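PDB 4PW0: Alpha/beta hydrolase fold protein from Chitinophaga pinensis, which is of unproven function but is probably a hydrolase of the alpha/beta fold, its substrate unknown. Local coordinates for residues V116-H121 against A136-K141; E160-I165 against L178-R183; S170-S175 against F265-E270. All coordinates share one frame; numbering follows the deposited sequence. Where two conformers were deposited one is given.

Contact 1 (V116-H121 against A136-K141)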
loop_
_atom_site.group_PDB
_atom_site.type_symbol
_atom_site.label_atom_id
_atom_site.label_comp_id
_atom_site.label_asym_id
_atom_site.label_seq_id
_atom_site.Cartn_x
_atom_site.Cartn_y
_atom_site.Cartn_z
ATOM N N VAL A 116 -8.587 -16.211 -8.642
ATOM C CA VAL A 116 -8.358 -16.393 -7.193
ATOM C C VAL A 116 -9.569 -15.938 -6.393
ATOM O O VAL A 116 -9.819 -16.490 -5.339
ATOM C CB VAL A 116 -7.077 -15.708 -6.690
ATOM C CG1 VAL A 116 -5.858 -16.312 -7.395
ATOM C CG2 VAL A 116 -7.082 -14.182 -6.843
ATOM N N GLN A 117 -10.303 -14.931 -6.871
ATOM C CA GLN A 117 -11.549 -14.521 -6.189
ATOM C C GLN A 117 -12.578 -15.669 -6.231
ATOM O O GLN A 117 -13.177 -16.009 -5.223
ATOM C CB GLN A 117 -12.161 -13.314 -6.837
ATOM C CG GLN A 117 -11.381 -12.019 -6.685
ATOM C CD GLN A 117 -12.012 -10.921 -7.509
ATOM O OE1 GLN A 117 -13.139 -10.497 -7.230
ATOM N NE2 GLN A 117 -11.284 -10.429 -8.491
ATOM N N TYR A 118 -12.777 -16.239 -7.414
ATOM C CA TYR A 118 -13.740 -17.309 -7.574
ATOM C C TYR A 118 -13.318 -18.525 -6.739
ATOM O O TYR A 118 -14.154 -19.178 -6.086
ATOM C CB TYR A 118 -13.947 -17.649 -9.054
ATOM C CG TYR A 118 -15.192 -18.478 -9.265
ATOM C CD1 TYR A 118 -16.433 -17.891 -9.183
ATOM C CD2 TYR A 118 -15.136 -19.826 -9.467
ATOM C CE1 TYR A 118 -17.599 -18.626 -9.301
ATOM C CE2 TYR A 118 -16.314 -20.589 -9.585
ATOM C CZ TYR A 118 -17.521 -19.986 -9.521
ATOM O OH TYR A 118 -18.681 -20.742 -9.642
HETATM N N MSE A 119 -12.033 -18.848 -6.734
HETATM C CA MSE A 119 -11.516 -19.983 -5.959
HETATM C C MSE A 119 -11.744 -19.796 -4.488
HETATM O O MSE A 119 -12.083 -20.751 -3.765
HETATM C CB MSE A 119 -10.015 -20.200 -6.222
HETATM C CG MSE A 119 -9.546 -21.583 -5.775
HETATM SE SE MSE A 119 -7.670 -21.895 -6.150
HETATM C CE MSE A 119 -7.890 -22.178 -8.040
ATOM N N ALA A 120 -11.552 -18.579 -3.999
ATOM C CA ALA A 120 -11.782 -18.313 -2.596
ATOM C C ALA A 120 -13.258 -18.478 -2.234
ATOM O O ALA A 120 -13.584 -18.841 -1.069
ATOM C CB ALA A 120 -11.316 -16.889 -2.259
ATOM N N HIS A 121 -14.130 -18.200 -3.181
ATOM C CA HIS A 121 -15.551 -18.407 -3.011
ATOM C C HIS A 121 -15.938 -19.886 -2.932
ATOM O O HIS A 121 -16.666 -20.303 -1.993
ATOM C CB HIS A 121 -16.376 -17.702 -4.098
ATOM C CG HIS A 121 -17.827 -18.035 -4.039
ATOM N ND1 HIS A 121 -18.599 -17.777 -2.931
ATOM C CD2 HIS A 121 -18.634 -18.648 -4.936
ATOM C CE1 HIS A 121 -19.830 -18.216 -3.147
ATOM N NE2 HIS A 121 -19.879 -18.745 -4.359
ATOM N N ALA A 136 -10.259 -6.869 -10.869
ATOM C CA ALA A 136 -11.522 -6.160 -10.653
ATOM C C ALA A 136 -12.531 -7.209 -10.214
ATOM O O ALA A 136 -12.373 -8.387 -10.535
ATOM C CB ALA A 136 -12.004 -5.465 -11.930
ATOM N N PRO A 137 -13.573 -6.757 -9.503
ATOM C CA PRO A 137 -14.647 -7.711 -9.181
ATOM C C PRO A 137 -15.516 -8.078 -10.403
ATOM O O PRO A 137 -15.497 -7.383 -11.420
ATOM C CB PRO A 137 -15.476 -6.959 -8.183
ATOM C CG PRO A 137 -15.065 -5.562 -8.207
ATOM C CD PRO A 137 -13.862 -5.384 -9.040
ATOM N N GLN A 138 -16.299 -9.134 -10.241
ATOM C CA GLN A 138 -17.304 -9.483 -11.222
ATOM C C GLN A 138 -18.218 -8.286 -11.505
ATOM O O GLN A 138 -18.585 -7.536 -10.612
ATOM C CB GLN A 138 -18.203 -10.605 -10.727
ATOM C CG GLN A 138 -17.569 -11.957 -10.576
ATOM C CD GLN A 138 -18.543 -12.997 -10.100
ATOM O OE1 GLN A 138 -19.329 -12.735 -9.195
ATOM N NE2 GLN A 138 -18.470 -14.179 -10.651
ATOM N N GLY A 139 -18.656 -8.198 -12.758
ATOM C CA GLY A 139 -19.743 -7.308 -13.130
ATOM C C GLY A 139 -19.366 -5.913 -13.550
ATOM O O GLY A 139 -20.208 -5.089 -13.890
ATOM N N VAL A 140 -18.071 -5.610 -13.567
ATOM C CA VAL A 140 -17.668 -4.237 -13.820
ATOM C C VAL A 140 -17.849 -3.831 -15.272
ATOM O O VAL A 140 -17.496 -4.568 -16.204
ATOM C CB VAL A 140 -16.202 -4.013 -13.395
ATOM C CG1 VAL A 140 -16.100 -4.003 -11.872
ATOM C CG2 VAL A 140 -15.210 -5.004 -14.030
ATOM N N LYS A 141 -18.372 -2.621 -15.472
ATOM C CA LYS A 141 -18.702 -2.126 -16.793
ATOM C C LYS A 141 -17.487 -1.951 -17.697
ATOM O O LYS A 141 -17.584 -2.055 -18.914
ATOM C CB LYS A 141 -19.479 -0.805 -16.666
ATOM C CG LYS A 141 -20.723 -0.848 -15.789
ATOM C CD LYS A 141 -21.719 -1.928 -16.194
ATOM C CE LYS A 141 -23.061 -1.701 -15.519
ATOM N NZ LYS A 141 -23.853 -2.951 -15.573
HETATM O O HOH W 1 -15.871 -10.596 -7.830
#
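Gln-117 reaches from the helix to the loop with both ends of its amide. Its NE2 donates to the backbone O of Ala-136 at 3.1 Å, and the N-H points almost straight at it (168°). The acceptor lies close to the amide plane of Gln-117. Seen from Ala-136, however, the donor stands well above the carbonyl plane. CG of Gln-117 lies beside the backbone N (chi1 -68°) and the chain is extended beyond it, which carries the amide across to the loop. The OE1 end accepts a hydrogen bond from a water at 2.8 Å. The same water accepts from the backbone N of Gln-138 at 2.9 Å, so the amide reaches Ala-136 directly and Gln-138 through water, either side of Pro-137 in the sequence. OE1 also lies 3.7 Å from CA of Pro-137. Helix 111-122 follows the probable nucleophile elbow of the alpha/beta hydrolase fold, and 136-141 belongs to the loop after strand 127-133. Here a type II beta turn runs from Pro-137 to Val-140. Gly-113 O is a second acceptor for Gln-117 NE2; with the water on OE1, this leaves the amide little freedom to flip. Trp-210 NE1 is a second donor to Ala-136 O. Farther along, NE2 of Gln-138 approaches CD1 of Tyr-118 obliquely at 4.5 Å, a loose contact. Its amide is directed elsewhere, with OE1 bonded to Ser-216 N.

Contact 2 (E160-I165 against L178-R183)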
loop_
_atom_site.group_PDB
_atom_site.type_symbol
_atom_site.label_atom_id
_atom_site.label_comp_id
_atom_site.label_asym_id
_atom_site.label_seq_id
_atom_site.Cartn_x
_atom_site.Cartn_y
_atom_site.Cartn_z
ATOM N N GLU A 160 5.304 -2.018 -28.645
ATOM C CA GLU A 160 4.220 -1.052 -28.444
ATOM C C GLU A 160 2.968 -1.715 -27.885
ATOM O O GLU A 160 2.291 -1.042 -27.030
ATOM C CB GLU A 160 3.870 -0.302 -29.737
ATOM C CG GLU A 160 4.862 0.806 -30.067
ATOM C CD GLU A 160 4.880 1.932 -29.034
ATOM O OE1 GLU A 160 3.800 2.422 -28.686
ATOM O OE2 GLU A 160 5.935 2.326 -28.600
ATOM N N ARG A 161 2.666 -2.934 -28.269
ATOM C CA ARG A 161 1.527 -3.639 -27.714
ATOM C C ARG A 161 1.724 -3.826 -26.189
ATOM O O ARG A 161 0.798 -3.606 -25.383
ATOM C CB ARG A 161 1.304 -4.981 -28.417
ATOM C CG ARG A 161 -0.008 -5.665 -28.096
ATOM C CD ARG A 161 -0.157 -7.032 -28.756
ATOM N NE ARG A 161 -0.590 -7.004 -30.180
ATOM C CZ ARG A 161 -0.879 -8.107 -30.896
ATOM N NH1 ARG A 161 -0.967 -9.291 -30.316
ATOM N NH2 ARG A 161 -1.244 -8.020 -32.169
ATOM N N PHE A 162 2.926 -4.267 -25.797
ATOM C CA PHE A 162 3.271 -4.472 -24.391
ATOM C C PHE A 162 3.167 -3.163 -23.591
ATOM O O PHE A 162 2.554 -3.159 -22.508
ATOM C CB PHE A 162 4.694 -5.021 -24.345
ATOM C CG PHE A 162 5.157 -5.433 -22.950
ATOM C CD1 PHE A 162 4.720 -6.601 -22.370
ATOM C CD2 PHE A 162 6.023 -4.656 -22.258
ATOM C CE1 PHE A 162 5.176 -6.990 -21.109
ATOM C CE2 PHE A 162 6.501 -5.037 -21.016
ATOM C CZ PHE A 162 6.070 -6.195 -20.435
ATOM N N LEU A 163 3.704 -2.058 -24.110
ATOM C CA LEU A 163 3.649 -0.789 -23.388
ATOM C C LEU A 163 2.216 -0.287 -23.333
ATOM O O LEU A 163 1.779 0.257 -22.286
ATOM C CB LEU A 163 4.562 0.247 -23.997
ATOM C CG LEU A 163 6.072 -0.099 -23.950
ATOM C CD1 LEU A 163 6.871 1.020 -24.577
ATOM C CD2 LEU A 163 6.565 -0.331 -22.547
ATOM N N PHE A 164 1.456 -0.499 -24.397
ATOM C CA PHE A 164 0.041 -0.069 -24.432
ATOM C C PHE A 164 -0.783 -0.776 -23.369
ATOM O O PHE A 164 -1.626 -0.151 -22.699
ATOM C CB PHE A 164 -0.554 -0.267 -25.843
ATOM C CG PHE A 164 -2.036 0.006 -25.933
ATOM C CD1 PHE A 164 -2.467 1.302 -26.043
ATOM C CD2 PHE A 164 -2.954 -0.984 -25.896
ATOM C CE1 PHE A 164 -3.830 1.564 -26.074
ATOM C CE2 PHE A 164 -4.323 -0.727 -25.968
ATOM C CZ PHE A 164 -4.736 0.552 -26.044
ATOM N N ILE A 165 -0.618 -2.088 -23.258
ATOM C CA ILE A 165 -1.382 -2.857 -22.324
ATOM C C ILE A 165 -0.951 -2.634 -20.892
ATOM O O ILE A 165 -1.806 -2.709 -19.997
ATOM C CB ILE A 165 -1.342 -4.361 -22.691
ATOM C CG1 ILE A 165 -2.117 -4.591 -23.994
ATOM C CG2 ILE A 165 -1.852 -5.249 -21.576
ATOM C CD1 ILE A 165 -3.635 -4.427 -23.953
ATOM N N LEU A 178 10.330 -1.025 -20.834
ATOM C CA LEU A 178 11.459 -1.603 -21.558
ATOM C C LEU A 178 12.293 -2.460 -20.602
ATOM O O LEU A 178 12.736 -3.560 -21.009
ATOM C CB LEU A 178 12.313 -0.498 -22.174
ATOM C CG LEU A 178 11.669 0.367 -23.256
ATOM C CD1 LEU A 178 12.748 1.297 -23.821
ATOM C CD2 LEU A 178 11.044 -0.495 -24.346
ATOM N N ALA A 179 12.509 -2.026 -19.358
ATOM C CA ALA A 179 13.233 -2.858 -18.408
ATOM C C ALA A 179 12.550 -4.199 -18.186
ATOM O O ALA A 179 13.205 -5.243 -18.112
ATOM C CB ALA A 179 13.453 -2.151 -17.097
ATOM N N THR A 180 11.216 -4.198 -18.111
ATOM C CA THR A 180 10.478 -5.453 -17.942
ATOM C C THR A 180 10.678 -6.392 -19.127
ATOM O O THR A 180 10.906 -7.593 -18.941
ATOM C CB THR A 180 8.996 -5.184 -17.743
ATOM O OG1 THR A 180 8.794 -4.254 -16.665
ATOM C CG2 THR A 180 8.256 -6.458 -17.426
ATOM N N LEU A 181 10.634 -5.849 -20.338
ATOM C CA LEU A 181 10.903 -6.670 -21.532
ATOM C C LEU A 181 12.239 -7.336 -21.437
ATOM O O LEU A 181 12.364 -8.527 -21.742
ATOM C CB LEU A 181 10.875 -5.817 -22.764
ATOM C CG LEU A 181 9.511 -5.459 -23.167
ATOM C CD1 LEU A 181 9.582 -4.484 -24.343
ATOM C CD2 LEU A 181 8.660 -6.692 -23.550
ATOM N N GLY A 182 13.257 -6.617 -20.955
ATOM C CA GLY A 182 14.557 -7.239 -20.822
ATOM C C GLY A 182 14.558 -8.321 -19.758
ATOM O O GLY A 182 15.201 -9.351 -19.909
ATOM N N ARG A 183 13.860 -8.107 -18.628
ATOM C CA ARG A 183 13.796 -9.124 -17.613
ATOM C C ARG A 183 13.144 -10.396 -18.182
ATOM O O ARG A 183 13.574 -11.491 -17.811
ATOM C CB ARG A 183 13.076 -8.644 -16.378
ATOM C CG ARG A 183 13.818 -7.526 -15.652
ATOM C CD ARG A 183 13.482 -7.330 -14.205
ATOM N NE ARG A 183 12.055 -7.080 -14.035
ATOM C CZ ARG A 183 11.457 -5.907 -14.249
ATOM N NH1 ARG A 183 12.149 -4.850 -14.647
ATOM N NH2 ARG A 183 10.128 -5.836 -14.106
#
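Leu-181 lays its CD2 methyl over one face of the Phe-162 ring. This is a CH-pi contact: the methyl is 3.7 Å from the ring centroid and 16° off the ring normal. Leu-181 CG also comes close, 3.7 Å from Phe-162 CE2. The two side chains run alongside each other, pointing opposite ways. Phe-162 has CG anti to the backbone N (chi1 -174°), and the ring extends toward the second helix. At the far end of the ring Thr-180 closes the edge, its CG2 lying in the ring plane 3.7 Å from Phe-162 CZ. Thr-180 keeps its hydroxyl out of this apolar patch, bonding OG1 to Lys-176 O one turn back. The contact joins helices 158-166 and 171-184, two of the run of helices inserted between strands 127-133 and 226-231, where alpha/beta hydrolases commonly carry a cap. The short segments cross at 119°, with axes 10.7 Å apart. No hydrogen bond links the segments. Packing is looser at Leu-163 and Leu-178. There the closest side-chain atoms, Leu-163 CD1 and Leu-178 CD2, are 4.4 Å apart. Leu-163 is buried, but Leu-178 is exposed to solvent and also touches Lys-159. Phe-162 is itself partly exposed, and its ring meets that of Phe-166.

Contact 3 (S170-S175 against F265-E270)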
loop_
_atom_site.group_PDB
_atom_site.type_symbol
_atom_site.label_atom_id
_atom_site.label_comp_id
_atom_site.label_asym_id
_atom_site.label_seq_id
_atom_site.Cartn_x
_atom_site.Cartn_y
_atom_site.Cartn_z
ATOM N N SER A 170 4.117 8.141 -19.852
ATOM C CA SER A 170 5.295 8.864 -19.558
ATOM C C SER A 170 6.567 8.118 -19.943
ATOM O O SER A 170 6.586 6.879 -20.007
ATOM C CB SER A 170 5.366 9.200 -18.076
ATOM O OG SER A 170 5.520 8.015 -17.338
ATOM N N GLU A 171 7.644 8.870 -20.171
ATOM C CA GLU A 171 8.947 8.251 -20.362
ATOM C C GLU A 171 9.333 7.426 -19.134
ATOM O O GLU A 171 9.905 6.341 -19.253
ATOM C CB GLU A 171 10.017 9.316 -20.666
ATOM C CG GLU A 171 11.374 8.724 -20.947
ATOM C CD GLU A 171 12.462 9.758 -21.164
ATOM O OE1 GLU A 171 12.127 10.955 -21.407
ATOM O OE2 GLU A 171 13.652 9.368 -21.074
ATOM N N HIS A 172 8.996 7.918 -17.940
ATOM C CA HIS A 172 9.315 7.215 -16.708
ATOM C C HIS A 172 8.658 5.805 -16.740
ATOM O O HIS A 172 9.353 4.798 -16.531
ATOM C CB HIS A 172 8.716 8.017 -15.528
ATOM C CG HIS A 172 8.714 7.291 -14.233
ATOM N ND1 HIS A 172 9.865 6.945 -13.565
ATOM C CD2 HIS A 172 7.680 6.867 -13.462
ATOM C CE1 HIS A 172 9.551 6.321 -12.445
ATOM N NE2 HIS A 172 8.240 6.261 -12.355
ATOM N N SER A 173 7.379 5.738 -17.046
ATOM C CA SER A 173 6.689 4.443 -17.028
ATOM C C SER A 173 7.158 3.559 -18.185
ATOM O O SER A 173 7.468 2.371 -17.998
ATOM C CB SER A 173 5.181 4.657 -17.064
ATOM O OG SER A 173 4.507 3.406 -16.984
ATOM N N ARG A 174 7.260 4.154 -19.376
ATOM C CA ARG A 174 7.642 3.380 -20.551
ATOM C C ARG A 174 9.063 2.813 -20.398
ATOM O O ARG A 174 9.292 1.681 -20.860
ATOM C CB ARG A 174 7.492 4.202 -21.802
ATOM C CG ARG A 174 6.033 4.454 -22.178
ATOM C CD ARG A 174 5.870 5.425 -23.330
ATOM N NE ARG A 174 6.423 4.972 -24.589
ATOM C CZ ARG A 174 5.765 4.235 -25.496
ATOM N NH1 ARG A 174 4.568 3.704 -25.271
ATOM N NH2 ARG A 174 6.386 3.939 -26.624
ATOM N N SER A 175 9.990 3.554 -19.803
ATOM C CA SER A 175 11.315 3.006 -19.584
ATOM C C SER A 175 11.329 1.837 -18.627
ATOM O O SER A 175 12.113 0.900 -18.788
ATOM C CB SER A 175 12.276 4.079 -19.153
ATOM O OG SER A 175 12.497 4.943 -20.234
ATOM N N PHE A 265 2.949 -4.099 -11.062
ATOM C CA PHE A 265 4.006 -4.846 -10.383
ATOM C C PHE A 265 5.238 -5.092 -11.268
ATOM O O PHE A 265 6.323 -5.277 -10.744
ATOM C CB PHE A 265 3.517 -6.105 -9.659
ATOM C CG PHE A 265 3.112 -7.302 -10.471
ATOM C CD1 PHE A 265 2.874 -7.307 -11.821
ATOM C CD2 PHE A 265 2.947 -8.512 -9.779
ATOM C CE1 PHE A 265 2.494 -8.464 -12.513
ATOM C CE2 PHE A 265 2.560 -9.648 -10.471
ATOM C CZ PHE A 265 2.356 -9.640 -11.817
ATOM N N TYR A 266 5.084 -5.036 -12.595
ATOM C CA TYR A 266 6.236 -5.035 -13.497
ATOM C C TYR A 266 6.973 -3.727 -13.408
ATOM O O TYR A 266 8.206 -3.672 -13.581
ATOM C CB TYR A 266 5.790 -5.198 -14.917
ATOM C CG TYR A 266 5.234 -6.506 -15.380
ATOM C CD1 TYR A 266 5.863 -7.709 -15.064
ATOM C CD2 TYR A 266 4.231 -6.534 -16.316
ATOM C CE1 TYR A 266 5.436 -8.896 -15.644
ATOM C CE2 TYR A 266 3.772 -7.709 -16.878
ATOM C CZ TYR A 266 4.406 -8.904 -16.548
ATOM O OH TYR A 266 3.958 -10.068 -17.159
ATOM N N GLN A 267 6.238 -2.637 -13.162
ATOM C CA GLN A 267 6.871 -1.325 -13.065
ATOM C C GLN A 267 7.703 -1.182 -11.816
ATOM O O GLN A 267 8.774 -0.540 -11.848
ATOM C CB GLN A 267 5.829 -0.222 -13.175
ATOM C CG GLN A 267 6.465 1.166 -13.201
ATOM C CD GLN A 267 5.547 2.209 -13.828
ATOM O OE1 GLN A 267 4.755 1.917 -14.708
ATOM N NE2 GLN A 267 5.660 3.428 -13.355
ATOM N N TYR A 268 7.237 -1.760 -10.691
ATOM C CA TYR A 268 7.903 -1.652 -9.411
ATOM C C TYR A 268 8.018 -3.046 -8.759
ATOM O O TYR A 268 7.417 -3.327 -7.729
ATOM C CB TYR A 268 7.140 -0.723 -8.469
ATOM C CG TYR A 268 6.941 0.685 -9.026
ATOM C CD1 TYR A 268 7.997 1.572 -9.150
ATOM C CD2 TYR A 268 5.688 1.109 -9.410
ATOM C CE1 TYR A 268 7.783 2.842 -9.668
ATOM C CE2 TYR A 268 5.455 2.392 -9.902
ATOM C CZ TYR A 268 6.499 3.275 -10.017
ATOM O OH TYR A 268 6.319 4.562 -10.518
ATOM N N PRO A 269 8.798 -3.931 -9.372
ATOM C CA PRO A 269 8.834 -5.300 -8.906
ATOM C C PRO A 269 9.445 -5.461 -7.519
ATOM O O PRO A 269 9.014 -6.340 -6.754
ATOM C CB PRO A 269 9.668 -6.012 -9.988
ATOM C CG PRO A 269 10.579 -4.925 -10.540
ATOM C CD PRO A 269 9.642 -3.721 -10.571
ATOM N N GLU A 270 10.467 -4.682 -7.187
ATOM C CA GLU A 270 11.061 -4.804 -5.868
ATOM C C GLU A 270 10.159 -4.261 -4.738
ATOM O O GLU A 270 10.085 -4.824 -3.633
ATOM C CB GLU A 270 12.440 -4.167 -5.844
ATOM C CG GLU A 270 13.408 -4.949 -6.712
ATOM C CD GLU A 270 14.854 -4.625 -6.464
ATOM O OE1 GLU A 270 15.187 -3.443 -6.262
ATOM O OE2 GLU A 270 15.648 -5.581 -6.495
#
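His-172 sets the edge of its imidazole against the hydroxyl of Tyr-268. NE2 donates to Tyr-268 OH at 3.2 Å, with an N-H...O angle of 161°. The hydroxyl lies near the plane of the imidazole, and the two side chains cross at about a right angle. His-172 CG is anti to the backbone N (chi1 168°), which carries the ring tip to Tyr-268. Tyr-268 OH has a further partner in Pro-258 O, and it takes a weak bond from Gln-267 NE2. The hydroxyl thus has three polar partners, one of them weak. The second bond across the contact is shorter. Ser-173 OG donates to Gln-267 OE1 at 2.7 Å, approaching from above the carbonyl plane. Gln-267 is extended beyond CG, which brings its amide up to the serine. The other end of the amide, NE2, bonds to Asp-259 O, so both ends are fixed and the amide orientation is well defined. Ser-173 OG also accepts from Glu-168 N. The first turn of helix 171-184, in the region between strands 127-133 and 226-231, thus meets the chain that follows the histidine of a possible Ser-His-Asp triad in the alpha/beta hydrolase core. Ser-170 is the N-cap of this helix. Its OG accepts from Ser-173 N at 3.0 Å and also bonds to Asp-259 OD2, which ties the cap to Asp-259, whose O also holds Gln-267. On the other segment, Tyr-268 sits where helix 264-267 ends and helix 269-282 starts. One face of its ring carries Gln-267 CG, 3.6 Å above the plane. NE2 of Gln-267 also lies 4.0 Å from His-172 NE2, with the amide and imidazole planes 81° apart.

How the contacts relate
Contacts 2 and 3 share helix 171-184 and lie about 9 Å apart, centre to centre. They touch directly: Glu-160 OE2 makes a 2.6 Å salt bridge to Arg-174 NH2, and Arg-183 NH2 probably bonds to Tyr-266 O. Contact 1 is separate, its centre about 27 Å from that of contact 2 and on the opposite side of the chain's centre. Contacts 1 and 3 are largely buried and polar, each relying on a glutamine amide. A water takes part in the bridge of contact 1, while the bonds described in contact 3 are direct. Contact 2 is partly exposed and apolar. Contact 1 links a core helix to a loop, contact 2 two helices of the inserted region, and contact 3 that region to the C-terminal part.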